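Local coordinates for protein 5-oxoprolinase subunit C (Escherichia coli, PDB 5DUD) that cleaves 5-oxoproline to L-glutamate in a reaction coupled to hydrolysis of ATP to ADP and phosphate, at residues K3-G8 with G97-L102; D33-R38 with D265-A270; Q199-S204 with R210-I215. All coordinates share one frame; numbering follows the deposited sequence.

Contact 1: residues K3-G8 with G97-L102; sequences KIIRAG and GQRLTL
Ile5 lies against the guanidinium of Arg99, its branch crossing the arginine chain at about a right angle. Ile5 CG1 stands over one guanidinium face, displaced toward the rim, 3.7 Å from Arg99 NH2. The terminal methyl continues along the same group, with Ile5 CD1 3.9 Å from Arg99 NE. Ile5 CG1 and Arg99 CG each lie beside their own backbone N (chi1 -73° and -66°), and the arginine then runs extended from CG to NE, which brings its flat end over the isoleucine. The second meeting involves Arg6. Leu102 O lies over a face of its guanidinium rather than in line with an N-H, so no hydrogen bond results, and the apparent closeness is doubtful at this resolution. Thr101 CB is 4.1 Å from Arg6 NH2.

The polar groups are held from outside the pair. Arg99 NE forms a salt bridge with Glu63 OE2. Lys3 NZ, a like charge, is 5.2 Å from Arg99 NH2. Arg6 NE hydrogen-bonds to Thr61 OG1, while Thr101 OG1 is bonded to Arg80 O. Thr61 and Glu63 belong to strand 60-64, which runs between the two segments. Backbone bonds of Lys3 to Glu63 and of Ile5 and Arg6 to Thr61 fix one side of it, and the CA atoms of Ile5 and Arg99 are consequently 9.1 Å apart, too far for direct backbone pairing.

Leu100 and Leu102 instead pack on strand 68-74 of the neighbouring sheet. Side chains thus reach across the intervening strand at the surface of an antiparallel beta sheet, in a carboxyltransferase-domain protein, a family of the cyclophilin-like clan.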
ATOM      1  N   LYS A   3      23.170  17.505  -4.324  1.00 44.88           N
ATOM      2  CA  LYS A   3      22.643  18.564  -3.460  1.00 44.64           C
ATOM      3  C   LYS A   3      21.320  19.092  -3.996  1.00 47.28           C
ATOM      4  O   LYS A   3      21.184  19.292  -5.203  1.00 46.53           O
ATOM      5  CB  LYS A   3      23.676  19.701  -3.339  1.00 48.50           C
ATOM      6  CG  LYS A   3      23.328  20.828  -2.367  1.00 63.56           C
ATOM      7  CD  LYS A   3      24.318  21.977  -2.514  1.00 74.89           C
ATOM      8  CE  LYS A   3      24.059  23.104  -1.547  1.00 86.11           C
ATOM      9  NZ  LYS A   3      24.637  24.384  -2.034  1.00 96.07           N
ATOM     10  N   ILE A   4      20.355  19.331  -3.087  1.00 43.39           N
ATOM     11  CA  ILE A   4      19.022  19.838  -3.417  1.00 42.44           C
ATOM     12  C   ILE A   4      18.882  21.282  -2.919  1.00 46.84           C
ATOM     13  O   ILE A   4      19.185  21.564  -1.759  1.00 46.72           O
ATOM     14  CB  ILE A   4      17.944  18.904  -2.808  1.00 44.66           C
ATOM     15  CG1 ILE A   4      17.882  17.555  -3.581  1.00 44.32           C
ATOM     16  CG2 ILE A   4      16.557  19.575  -2.738  1.00 45.00           C
ATOM     17  CD1 ILE A   4      18.349  16.342  -2.783  1.00 51.04           C
ATOM     18  N   ILE A   5      18.371  22.171  -3.795  1.00 43.68           N
ATOM     19  CA  ILE A   5      18.143  23.587  -3.512  1.00 44.38           C
ATOM     20  C   ILE A   5      16.647  23.730  -3.202  1.00 47.99           C
ATOM     21  O   ILE A   5      16.306  23.802  -2.032  1.00 47.87           O
ATOM     22  CB  ILE A   5      18.661  24.449  -4.703  1.00 48.03           C
ATOM     23  CG1 ILE A   5      20.220  24.482  -4.712  1.00 49.31           C
ATOM     24  CG2 ILE A   5      18.081  25.879  -4.685  1.00 49.52           C
ATOM     25  CD1 ILE A   5      20.910  23.405  -5.572  1.00 55.89           C
ATOM     26  N   ARG A   6      15.767  23.679  -4.210  1.00 44.05           N
ATOM     27  CA  ARG A   6      14.317  23.694  -3.984  1.00 43.48           C
ATOM     28  C   ARG A   6      13.855  22.251  -4.147  1.00 46.17           C
ATOM     29  O   ARG A   6      14.119  21.637  -5.178  1.00 45.34           O
ATOM     30  CB  ARG A   6      13.562  24.677  -4.905  1.00 44.35           C
ATOM     31  CG  ARG A   6      13.809  24.530  -6.400  1.00 56.75           C
ATOM     32  CD  ARG A   6      12.801  25.257  -7.252  1.00 68.72           C
ATOM     33  NE  ARG A   6      13.084  25.089  -8.678  1.00 78.39           N
ATOM     34  CZ  ARG A   6      12.387  25.650  -9.665  1.00 93.56           C
ATOM     35  NH1 ARG A   6      11.338  26.422  -9.397  1.00 82.25           N
ATOM     36  NH2 ARG A   6      12.734  25.443 -10.931  1.00 79.80           N
ATOM     37  N   ALA A   7      13.262  21.665  -3.094  1.00 42.30           N
ATOM     38  CA  ALA A   7      12.796  20.276  -3.157  1.00 41.08           C
ATOM     39  C   ALA A   7      11.397  20.185  -3.802  1.00 44.15           C
ATOM     40  O   ALA A   7      11.121  19.208  -4.482  1.00 42.99           O
ATOM     41  CB  ALA A   7      12.792  19.639  -1.771  1.00 41.79           C
ATOM     42  N   GLY A   8      10.529  21.168  -3.563  1.00 40.99           N
ATOM     43  CA  GLY A   8       9.177  21.214  -4.125  1.00 40.39           C
ATOM     44  C   GLY A   8       8.120  20.910  -3.083  1.00 44.07           C
ATOM     45  O   GLY A   8       8.337  21.168  -1.897  1.00 44.06           O
ATOM     46  N   GLY A  97      29.002  20.647 -10.782  1.00 47.56           N
ATOM     47  CA  GLY A  97      28.660  22.058 -10.626  1.00 47.43           C
ATOM     48  C   GLY A  97      27.553  22.582 -11.524  1.00 49.91           C
ATOM     49  O   GLY A  97      27.461  23.797 -11.711  1.00 50.11           O
ATOM     50  N   GLN A  98      26.672  21.701 -12.045  1.00 44.66           N
ATOM     51  CA  GLN A  98      25.564  22.102 -12.920  1.00 43.48           C
ATOM     52  C   GLN A  98      24.231  21.907 -12.213  1.00 45.42           C
ATOM     53  O   GLN A  98      24.031  20.874 -11.582  1.00 44.26           O
ATOM     54  CB  GLN A  98      25.582  21.279 -14.218  1.00 44.59           C
ATOM     55  CG  GLN A  98      26.927  21.247 -14.930  1.00 61.34           C
ATOM     56  CD  GLN A  98      26.771  20.860 -16.379  1.00 80.43           C
ATOM     57  OE1 GLN A  98      26.981  19.706 -16.767  1.00 75.37           O
ATOM     58  NE2 GLN A  98      26.360  21.811 -17.207  1.00 73.23           N
ATOM     59  N   ARG A  99      23.325  22.891 -12.316  1.00 41.41           N
ATOM     60  CA  ARG A  99      21.986  22.812 -11.726  1.00 40.01           C
ATOM     61  C   ARG A  99      20.978  22.410 -12.780  1.00 42.81           C
ATOM     62  O   ARG A  99      21.094  22.859 -13.919  1.00 42.91           O
ATOM     63  CB  ARG A  99      21.574  24.158 -11.125  1.00 40.55           C
ATOM     64  CG  ARG A  99      22.406  24.580  -9.930  1.00 50.16           C
ATOM     65  CD  ARG A  99      21.792  25.789  -9.253  1.00 58.72           C
ATOM     66  NE  ARG A  99      22.396  26.067  -7.949  1.00 65.03           N
ATOM     67  CZ  ARG A  99      21.915  26.929  -7.053  1.00 77.54           C
ATOM     68  NH1 ARG A  99      20.803  27.614  -7.306  1.00 63.53           N
ATOM     69  NH2 ARG A  99      22.538  27.107  -5.894  1.00 64.32           N
ATOM     70  N   LEU A 100      19.991  21.574 -12.396  1.00 37.99           N
ATOM     71  CA  LEU A 100      18.891  21.105 -13.252  1.00 36.95           C
ATOM     72  C   LEU A 100      17.603  21.723 -12.718  1.00 40.44           C
ATOM     73  O   LEU A 100      17.144  21.333 -11.649  1.00 39.60           O
ATOM     74  CB  LEU A 100      18.831  19.567 -13.224  1.00 36.15           C
ATOM     75  CG  LEU A 100      17.732  18.893 -14.044  1.00 39.96           C
ATOM     76  CD1 LEU A 100      18.062  18.910 -15.524  1.00 40.59           C
ATOM     77  CD2 LEU A 100      17.518  17.474 -13.561  1.00 41.31           C
ATOM     78  N   THR A 101      16.989  22.646 -13.464  1.00 37.19           N
ATOM     79  CA  THR A 101      15.823  23.376 -12.972  1.00 36.77           C
ATOM     80  C   THR A 101      14.495  22.952 -13.604  1.00 39.72           C
ATOM     81  O   THR A 101      14.165  23.384 -14.707  1.00 39.71           O
ATOM     82  CB  THR A 101      16.046  24.876 -13.192  1.00 45.93           C
ATOM     83  OG1 THR A 101      16.121  25.149 -14.595  1.00 47.31           O
ATOM     84  CG2 THR A 101      17.314  25.375 -12.513  1.00 44.69           C
ATOM     85  N   LEU A 102      13.689  22.185 -12.860  1.00 35.31           N
ATOM     86  CA  LEU A 102      12.350  21.800 -13.320  1.00 34.50           C
ATOM     87  C   LEU A 102      11.326  22.853 -12.870  1.00 38.87           C
ATOM     88  O   LEU A 102      11.466  23.401 -11.782  1.00 38.46           O
ATOM     89  CB  LEU A 102      11.953  20.417 -12.790  1.00 33.49           C
ATOM     90  CG  LEU A 102      12.540  19.219 -13.530  1.00 37.79           C
ATOM     91  CD1 LEU A 102      14.047  19.254 -13.557  1.00 38.42           C
ATOM     92  CD2 LEU A 102      12.075  17.921 -12.897  1.00 39.40           C
TER

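Contact 2: residues D33-R38 with D265-A270; sequences DMPALR and DMYHLA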
ATOM      1  N   ASP A  33       3.961   5.880 -10.979  1.00 21.39           N
ATOM      2  CA  ASP A  33       4.183   5.615 -12.396  1.00 21.19           C
ATOM      3  C   ASP A  33       5.410   4.700 -12.475  1.00 24.81           C
ATOM      4  O   ASP A  33       6.529   5.164 -12.688  1.00 24.35           O
ATOM      5  CB  ASP A  33       4.370   6.936 -13.170  1.00 23.30           C
ATOM      6  CG  ASP A  33       4.224   6.822 -14.675  1.00 32.95           C
ATOM      7  OD1 ASP A  33       4.840   5.911 -15.265  1.00 33.06           O
ATOM      8  OD2 ASP A  33       3.544   7.684 -15.271  1.00 39.24           O
ATOM      9  N   MET A  34       5.200   3.395 -12.237  1.00 21.42           N
ATOM     10  CA  MET A  34       6.292   2.416 -12.270  1.00 21.35           C
ATOM     11  C   MET A  34       7.005   2.410 -13.627  1.00 25.44           C
ATOM     12  O   MET A  34       8.232   2.407 -13.619  1.00 25.49           O
ATOM     13  CB  MET A  34       5.806   0.992 -11.916  1.00 23.60           C
ATOM     14  CG  MET A  34       5.804   0.671 -10.426  1.00 27.16           C
ATOM     15  SD  MET A  34       7.385   0.893  -9.557  1.00 31.59           S
ATOM     16  CE  MET A  34       8.471   0.100 -10.675  1.00 28.62           C
ATOM     17  N   PRO A  35       6.293   2.463 -14.780  1.00 21.82           N
ATOM     18  CA  PRO A  35       6.979   2.499 -16.087  1.00 21.94           C
ATOM     19  C   PRO A  35       7.893   3.712 -16.289  1.00 25.57           C
ATOM     20  O   PRO A  35       8.885   3.583 -16.999  1.00 25.58           O
ATOM     21  CB  PRO A  35       5.816   2.539 -17.086  1.00 23.77           C
ATOM     22  CG  PRO A  35       4.681   1.929 -16.366  1.00 27.86           C
ATOM     23  CD  PRO A  35       4.832   2.427 -14.964  1.00 23.12           C
ATOM     24  N   ALA A  36       7.585   4.873 -15.670  1.00 21.95           N
ATOM     25  CA  ALA A  36       8.425   6.072 -15.796  1.00 22.10           C
ATOM     26  C   ALA A  36       9.776   5.895 -15.079  1.00 26.62           C
ATOM     27  O   ALA A  36      10.813   6.159 -15.685  1.00 26.99           O
ATOM     28  CB  ALA A  36       7.709   7.293 -15.258  1.00 22.66           C
ATOM     29  N   LEU A  37       9.770   5.438 -13.816  1.00 22.87           N
ATOM     30  CA  LEU A  37      10.985   5.177 -13.030  1.00 23.07           C
ATOM     31  C   LEU A  37      11.854   4.067 -13.669  1.00 27.47           C
ATOM     32  O   LEU A  37      13.085   4.181 -13.681  1.00 27.67           O
ATOM     33  CB  LEU A  37      10.573   4.772 -11.596  1.00 22.85           C
ATOM     34  CG  LEU A  37      11.704   4.407 -10.630  1.00 27.95           C
ATOM     35  CD1 LEU A  37      11.496   5.025  -9.267  1.00 28.10           C
ATOM     36  CD2 LEU A  37      11.826   2.895 -10.456  1.00 30.55           C
ATOM     37  N   ARG A  38      11.212   2.994 -14.183  1.00 24.09           N
ATOM     38  CA  ARG A  38      11.922   1.871 -14.807  1.00 24.60           C
ATOM     39  C   ARG A  38      12.688   2.317 -16.046  1.00 29.30           C
ATOM     40  O   ARG A  38      13.862   1.981 -16.161  1.00 29.68           O
ATOM     41  CB  ARG A  38      10.978   0.703 -15.150  1.00 24.51           C
ATOM     42  CG  ARG A  38      10.604  -0.108 -13.916  1.00 33.29           C
ATOM     43  CD  ARG A  38       9.656  -1.248 -14.192  1.00 42.52           C
ATOM     44  NE  ARG A  38       9.404  -2.016 -12.972  1.00 51.83           N
ATOM     45  CZ  ARG A  38       8.532  -3.013 -12.853  1.00 66.46           C
ATOM     46  NH1 ARG A  38       7.801  -3.392 -13.900  1.00 56.18           N
ATOM     47  NH2 ARG A  38       8.380  -3.639 -11.696  1.00 52.16           N
ATOM     48  N   ASP A 265      -2.588  -0.379 -16.686  1.00 25.76           N
ATOM     49  CA  ASP A 265      -3.170   0.970 -16.755  1.00 25.58           C
ATOM     50  C   ASP A 265      -2.982   1.785 -15.465  1.00 28.49           C
ATOM     51  O   ASP A 265      -3.347   2.962 -15.445  1.00 28.03           O
ATOM     52  CB  ASP A 265      -4.671   0.880 -17.099  1.00 27.91           C
ATOM     53  CG  ASP A 265      -4.918   0.584 -18.566  1.00 37.46           C
ATOM     54  OD1 ASP A 265      -4.112  -0.159 -19.168  1.00 37.64           O
ATOM     55  OD2 ASP A 265      -5.918   1.094 -19.112  1.00 44.24           O
ATOM     56  N   MET A 266      -2.399   1.195 -14.406  1.00 24.52           N
ATOM     57  CA  MET A 266      -2.163   1.911 -13.146  1.00 23.88           C
ATOM     58  C   MET A 266      -1.283   3.149 -13.326  1.00 27.49           C
ATOM     59  O   MET A 266      -1.461   4.114 -12.594  1.00 27.43           O
ATOM     60  CB  MET A 266      -1.507   0.986 -12.101  1.00 25.88           C
ATOM     61  CG  MET A 266      -2.473   0.033 -11.427  1.00 29.60           C
ATOM     62  SD  MET A 266      -3.703   0.859 -10.390  1.00 33.86           S
ATOM     63  CE  MET A 266      -2.681   1.454  -9.059  1.00 30.12           C
ATOM     64  N   TYR A 267      -0.327   3.120 -14.278  1.00 23.44           N
ATOM     65  CA  TYR A 267       0.567   4.256 -14.517  1.00 23.00           C
ATOM     66  C   TYR A 267      -0.198   5.502 -15.009  1.00 26.77           C
ATOM     67  O   TYR A 267       0.264   6.612 -14.753  1.00 26.51           O
ATOM     68  CB  TYR A 267       1.707   3.889 -15.493  1.00 24.19           C
ATOM     69  CG  TYR A 267       1.374   3.894 -16.971  1.00 26.05           C
ATOM     70  CD1 TYR A 267       1.554   5.038 -17.736  1.00 28.37           C
ATOM     71  CD2 TYR A 267       1.028   2.722 -17.630  1.00 26.90           C
ATOM     72  CE1 TYR A 267       1.305   5.040 -19.107  1.00 29.70           C
ATOM     73  CE2 TYR A 267       0.786   2.707 -19.002  1.00 28.32           C
ATOM     74  CZ  TYR A 267       0.938   3.867 -19.742  1.00 35.95           C
ATOM     75  OH  TYR A 267       0.673   3.846 -21.093  1.00 37.24           O
ATOM     76  N   HIS A 268      -1.363   5.337 -15.673  1.00 23.22           N
ATOM     77  CA  HIS A 268      -2.144   6.482 -16.156  1.00 23.27           C
ATOM     78  C   HIS A 268      -2.709   7.350 -15.007  1.00 27.17           C
ATOM     79  O   HIS A 268      -2.763   8.570 -15.158  1.00 26.81           O
ATOM     80  CB  HIS A 268      -3.312   6.042 -17.057  1.00 24.37           C
ATOM     81  CG  HIS A 268      -2.905   5.508 -18.394  1.00 27.84           C
ATOM     82  ND1 HIS A 268      -3.154   6.216 -19.555  1.00 30.23           N
ATOM     83  CD2 HIS A 268      -2.311   4.338 -18.717  1.00 29.18           C
ATOM     84  CE1 HIS A 268      -2.698   5.462 -20.542  1.00 29.70           C
ATOM     85  NE2 HIS A 268      -2.196   4.316 -20.085  1.00 29.43           N
ATOM     86  N   LEU A 269      -3.129   6.729 -13.880  1.00 23.93           N
ATOM     87  CA  LEU A 269      -3.704   7.443 -12.717  1.00 24.09           C
ATOM     88  C   LEU A 269      -2.729   8.508 -12.163  1.00 27.99           C
ATOM     89  O   LEU A 269      -3.152   9.611 -11.824  1.00 27.93           O
ATOM     90  CB  LEU A 269      -4.084   6.462 -11.571  1.00 23.87           C
ATOM     91  CG  LEU A 269      -5.476   5.787 -11.491  1.00 28.87           C
ATOM     92  CD1 LEU A 269      -6.599   6.792 -11.174  1.00 29.78           C
ATOM     93  CD2 LEU A 269      -5.752   4.846 -12.658  1.00 31.38           C
ATOM     94  N   ALA A 270      -1.427   8.160 -12.096  1.00 24.23           N
ATOM     95  CA  ALA A 270      -0.347   8.994 -11.560  1.00 24.03           C
ATOM     96  C   ALA A 270      -0.223  10.345 -12.243  1.00 28.90           C
ATOM     97  O   ALA A 270       0.165  11.298 -11.573  1.00 28.66           O
ATOM     98  CB  ALA A 270       0.985   8.260 -11.680  1.00 24.28           C
TER
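Tyr267 meets Pro35 and Asp33 at the start of its side chain: its CB is 3.5 Å from Pro35 CD. Pro35 CG comes up obliquely to the ring, the two side chains crossing at about a right angle. With CG between the backbone N and the carbonyl carbon (chi1 80°), the far end of the ring leads away from helix 34-44 while its near side still touches Pro35 CG. The ring lies beside Asp33, pointing the same way; its plane is 49° from that of the carboxylate. Asp33 OD2 approaches the ring edge at 4.1 Å from Tyr267 CD1, whereas Tyr267 OH bonds to Leu169 O.

His268 places CD2 over a face of the Tyr267 ring. Two residues on, the methyl of Ala270 closes on Asp33, with the two CB atoms 3.9 Å apart.

Asp33 is an N-cap. Its OD1 accepts from Ala36 N at 3.0 Å, and its OD2 is held by Gln271 NE2 and Trp170 NE1, so this buried carboxylate is gripped at both oxygens.

The start of helix 34-44 therefore abuts the short, weakly bonded helix 266-271. Helix 285-302 supplies Gln295 and Phe299 against Pro35, strand 110-115 supplies Tyr112 against Ala36, and Ile174 of strand 173-178 lies against His268 and Leu269.

Contact 3: residues Q199-S204 with R210-I215; sequences QLSSQS and RLQGQI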
ATOM      1  N   GLN A 199     -14.510  12.756 -11.584  1.00 44.87           N
ATOM      2  CA  GLN A 199     -13.585  13.863 -11.332  1.00 44.37           C
ATOM      3  C   GLN A 199     -12.690  13.543 -10.136  1.00 46.82           C
ATOM      4  O   GLN A 199     -13.189  13.087  -9.111  1.00 46.45           O
ATOM      5  CB  GLN A 199     -14.360  15.171 -11.090  1.00 47.26           C
ATOM      6  CG  GLN A 199     -13.537  16.430 -11.405  1.00 64.06           C
ATOM      7  CD  GLN A 199     -13.738  17.585 -10.444  1.00 85.89           C
ATOM      8  OE1 GLN A 199     -14.616  17.584  -9.572  1.00 82.75           O
ATOM      9  NE2 GLN A 199     -12.943  18.628 -10.614  1.00 78.12           N
ATOM     10  N   LEU A 200     -11.395  13.890 -10.211  1.00 42.31           N
ATOM     11  CA  LEU A 200     -10.475  13.662  -9.097  1.00 41.10           C
ATOM     12  C   LEU A 200     -10.674  14.739  -8.007  1.00 45.40           C
ATOM     13  O   LEU A 200     -10.891  15.913  -8.317  1.00 45.68           O
ATOM     14  CB  LEU A 200      -9.017  13.647  -9.605  1.00 40.20           C
ATOM     15  CG  LEU A 200      -7.946  12.962  -8.720  1.00 43.96           C
ATOM     16  CD1 LEU A 200      -8.221  11.478  -8.535  1.00 43.75           C
ATOM     17  CD2 LEU A 200      -6.529  13.136  -9.321  1.00 45.73           C
ATOM     18  N   SER A 201     -10.632  14.316  -6.735  1.00 41.68           N
ATOM     19  CA  SER A 201     -10.819  15.195  -5.580  1.00 42.12           C
ATOM     20  C   SER A 201      -9.480  15.564  -4.943  1.00 45.00           C
ATOM     21  O   SER A 201      -8.529  14.787  -5.007  1.00 43.19           O
ATOM     22  CB  SER A 201     -11.709  14.515  -4.540  1.00 46.00           C
ATOM     23  OG  SER A 201     -12.557  15.456  -3.902  1.00 56.65           O
ATOM     24  N   SER A 202      -9.439  16.721  -4.258  1.00 42.47           N
ATOM     25  CA  SER A 202      -8.251  17.230  -3.550  1.00 41.87           C
ATOM     26  C   SER A 202      -7.716  16.281  -2.441  1.00 44.73           C
ATOM     27  O   SER A 202      -6.538  16.372  -2.100  1.00 43.59           O
ATOM     28  CB  SER A 202      -8.548  18.591  -2.928  1.00 46.72           C
ATOM     29  OG  SER A 202      -9.564  18.505  -1.941  1.00 56.24           O
ATOM     30  N   GLN A 203      -8.570  15.398  -1.880  1.00 41.57           N
ATOM     31  CA  GLN A 203      -8.172  14.408  -0.862  1.00 40.97           C
ATOM     32  C   GLN A 203      -7.185  13.367  -1.403  1.00 43.68           C
ATOM     33  O   GLN A 203      -6.407  12.795  -0.631  1.00 42.99           O
ATOM     34  CB  GLN A 203      -9.407  13.669  -0.330  1.00 42.91           C
ATOM     35  CG  GLN A 203     -10.179  14.458   0.717  1.00 59.55           C
ATOM     36  CD  GLN A 203      -9.600  14.257   2.100  1.00 79.05           C
ATOM     37  OE1 GLN A 203      -9.761  13.195   2.709  1.00 73.86           O
ATOM     38  NE2 GLN A 203      -8.889  15.251   2.620  1.00 72.31           N
ATOM     39  N   SER A 204      -7.254  13.094  -2.714  1.00 39.55           N
ATOM     40  CA  SER A 204      -6.405  12.135  -3.417  1.00 38.08           C
ATOM     41  C   SER A 204      -4.914  12.384  -3.191  1.00 41.36           C
ATOM     42  O   SER A 204      -4.429  13.480  -3.453  1.00 41.18           O
ATOM     43  CB  SER A 204      -6.686  12.196  -4.915  1.00 41.34           C
ATOM     44  OG  SER A 204      -8.065  12.002  -5.181  1.00 50.18           O
ATOM     45  N   ARG A 210      -9.675   9.695  -4.147  1.00 34.84           N
ATOM     46  CA  ARG A 210     -11.128   9.845  -3.943  1.00 35.73           C
ATOM     47  C   ARG A 210     -11.751  10.440  -5.220  1.00 39.96           C
ATOM     48  O   ARG A 210     -11.250  11.446  -5.714  1.00 39.40           O
ATOM     49  CB  ARG A 210     -11.419  10.723  -2.711  1.00 37.16           C
ATOM     50  CG  ARG A 210     -10.591  10.304  -1.488  1.00 48.54           C
ATOM     51  CD  ARG A 210     -11.338  10.310  -0.168  1.00 60.49           C
ATOM     52  NE  ARG A 210     -10.593   9.571   0.856  1.00 69.60           N
ATOM     53  CZ  ARG A 210     -11.019   9.337   2.096  1.00 85.91           C
ATOM     54  NH1 ARG A 210     -12.205   9.789   2.497  1.00 75.55           N
ATOM     55  NH2 ARG A 210     -10.264   8.651   2.945  1.00 72.93           N
ATOM     56  N   LEU A 211     -12.784   9.787  -5.786  1.00 37.07           N
ATOM     57  CA  LEU A 211     -13.400  10.215  -7.039  1.00 37.51           C
ATOM     58  C   LEU A 211     -14.744  10.902  -6.814  1.00 43.34           C
ATOM     59  O   LEU A 211     -15.610  10.332  -6.160  1.00 43.25           O
ATOM     60  CB  LEU A 211     -13.601   8.996  -7.954  1.00 37.07           C
ATOM     61  CG  LEU A 211     -12.390   8.093  -8.203  1.00 40.37           C
ATOM     62  CD1 LEU A 211     -12.750   6.958  -9.166  1.00 40.40           C
ATOM     63  CD2 LEU A 211     -11.201   8.880  -8.748  1.00 41.92           C
ATOM     64  N   GLN A 212     -14.931  12.101  -7.390  1.00 41.32           N
ATOM     65  CA  GLN A 212     -16.190  12.851  -7.328  1.00 43.02           C
ATOM     66  C   GLN A 212     -17.060  12.538  -8.547  1.00 48.28           C
ATOM     67  O   GLN A 212     -16.608  12.734  -9.675  1.00 47.54           O
ATOM     68  CB  GLN A 212     -15.931  14.361  -7.292  1.00 45.05           C
ATOM     69  CG  GLN A 212     -15.158  14.926  -6.099  1.00 60.80           C
ATOM     70  CD  GLN A 212     -15.877  14.863  -4.759  1.00 82.50           C
ATOM     71  OE1 GLN A 212     -16.539  13.883  -4.424  1.00 78.51           O
ATOM     72  NE2 GLN A 212     -15.784  15.912  -3.939  1.00 76.23           N
ATOM     73  N   GLY A 213     -18.293  12.102  -8.324  1.00 46.38           N
ATOM     74  CA  GLY A 213     -19.202  11.806  -9.423  1.00 47.24           C
ATOM     75  C   GLY A 213     -20.618  11.518  -8.973  1.00 52.80           C
ATOM     76  O   GLY A 213     -21.156  12.254  -8.144  1.00 53.28           O
ATOM     77  N   GLN A 214     -21.227  10.433  -9.502  1.00 49.81           N
ATOM     78  CA  GLN A 214     -22.606  10.029  -9.193  1.00 51.20           C
ATOM     79  C   GLN A 214     -22.673   9.104  -7.963  1.00 54.78           C
ATOM     80  O   GLN A 214     -21.728   8.360  -7.697  1.00 52.94           O
ATOM     81  CB  GLN A 214     -23.235   9.327 -10.407  1.00 53.14           C
ATOM     82  N   ILE A 215     -23.800   9.147  -7.229  1.00 52.81           N
ATOM     83  CA  ILE A 215     -23.989   8.338  -6.011  1.00 52.44           C
ATOM     84  C   ILE A 215     -24.337   6.885  -6.381  1.00 56.19           C
ATOM     85  O   ILE A 215     -25.468   6.589  -6.771  1.00 57.08           O
ATOM     86  CB  ILE A 215     -25.062   8.970  -5.084  1.00 57.31           C
TER
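Gln199 and Gln212 form a hydrogen-bonded antiparallel pair in the beta hairpin of strands 198-200 and 208-212. Both backbone groups of each residue are used: Gln199 N donates to Gln212 O at 2.8 Å, and Gln212 N returns the bond to Gln199 O at 2.6 Å with an N-H...O angle of 163°. Leu200 and Leu211 are the adjacent non-hydrogen-bonded pair. Their side chains lie on the buried face, where Leu200 CD1 is 4.0 Å from Leu211 CD2 and both touch Ile278 of strand 277-282.

Beyond them Ser201 N donates to Arg210 O at 3.1 Å, and there the chain leaves the strand in a type I turn from Ser201 to Ser204. The turn is closed twice, because Ser201 O accepts from Ser204 N and also from Ser204 OG, the latter at 2.8 Å. With chi1 at -55°, that hydroxyl lies beside its own backbone N, which brings both donors to the same carbonyl. Ser204 OG in turn accepts from Arg210 N at 3.0 Å, so the hydroxyl both closes the turn and ties it to strand 208-212. Ser201 OG and Gln212 NE2 are neighbours but their angle is too poor for a hydrogen bond.

On the exposed side Gln203 runs alongside Arg210, in the same direction, and its CB rests 3.8 Å from Arg210 CG. The glutamine bends at chi2 (-85°), and its amide stands almost perpendicular to the guanidinium, placing Gln203 OE1 4.0 Å above the plane, over the centre of the Arg210 group.

From the N terminus, the chain leaves strand 2-4, passes through Asp33 into helix 34-44, and reaches strand 99-102, where contact 1 closes the first loop. Contact 2, opened at 33-38, is still open there, so these two cross. Contact 3 then opens and closes within a few residues as the hairpin 198-212, nested inside the long loop that contact 2 completes at 265-270. Contact 1 belongs to the N-terminal six-stranded sheet and contact 3 to the later mixed sheet; contact 2 joins helix 34-44, packed on the five-stranded sheet, to helix 266-271, which lies against strand 173-178 of the mixed sheet. Its nearest atoms lie about 12 Å from contact 1 and about 5 Å from contact 3.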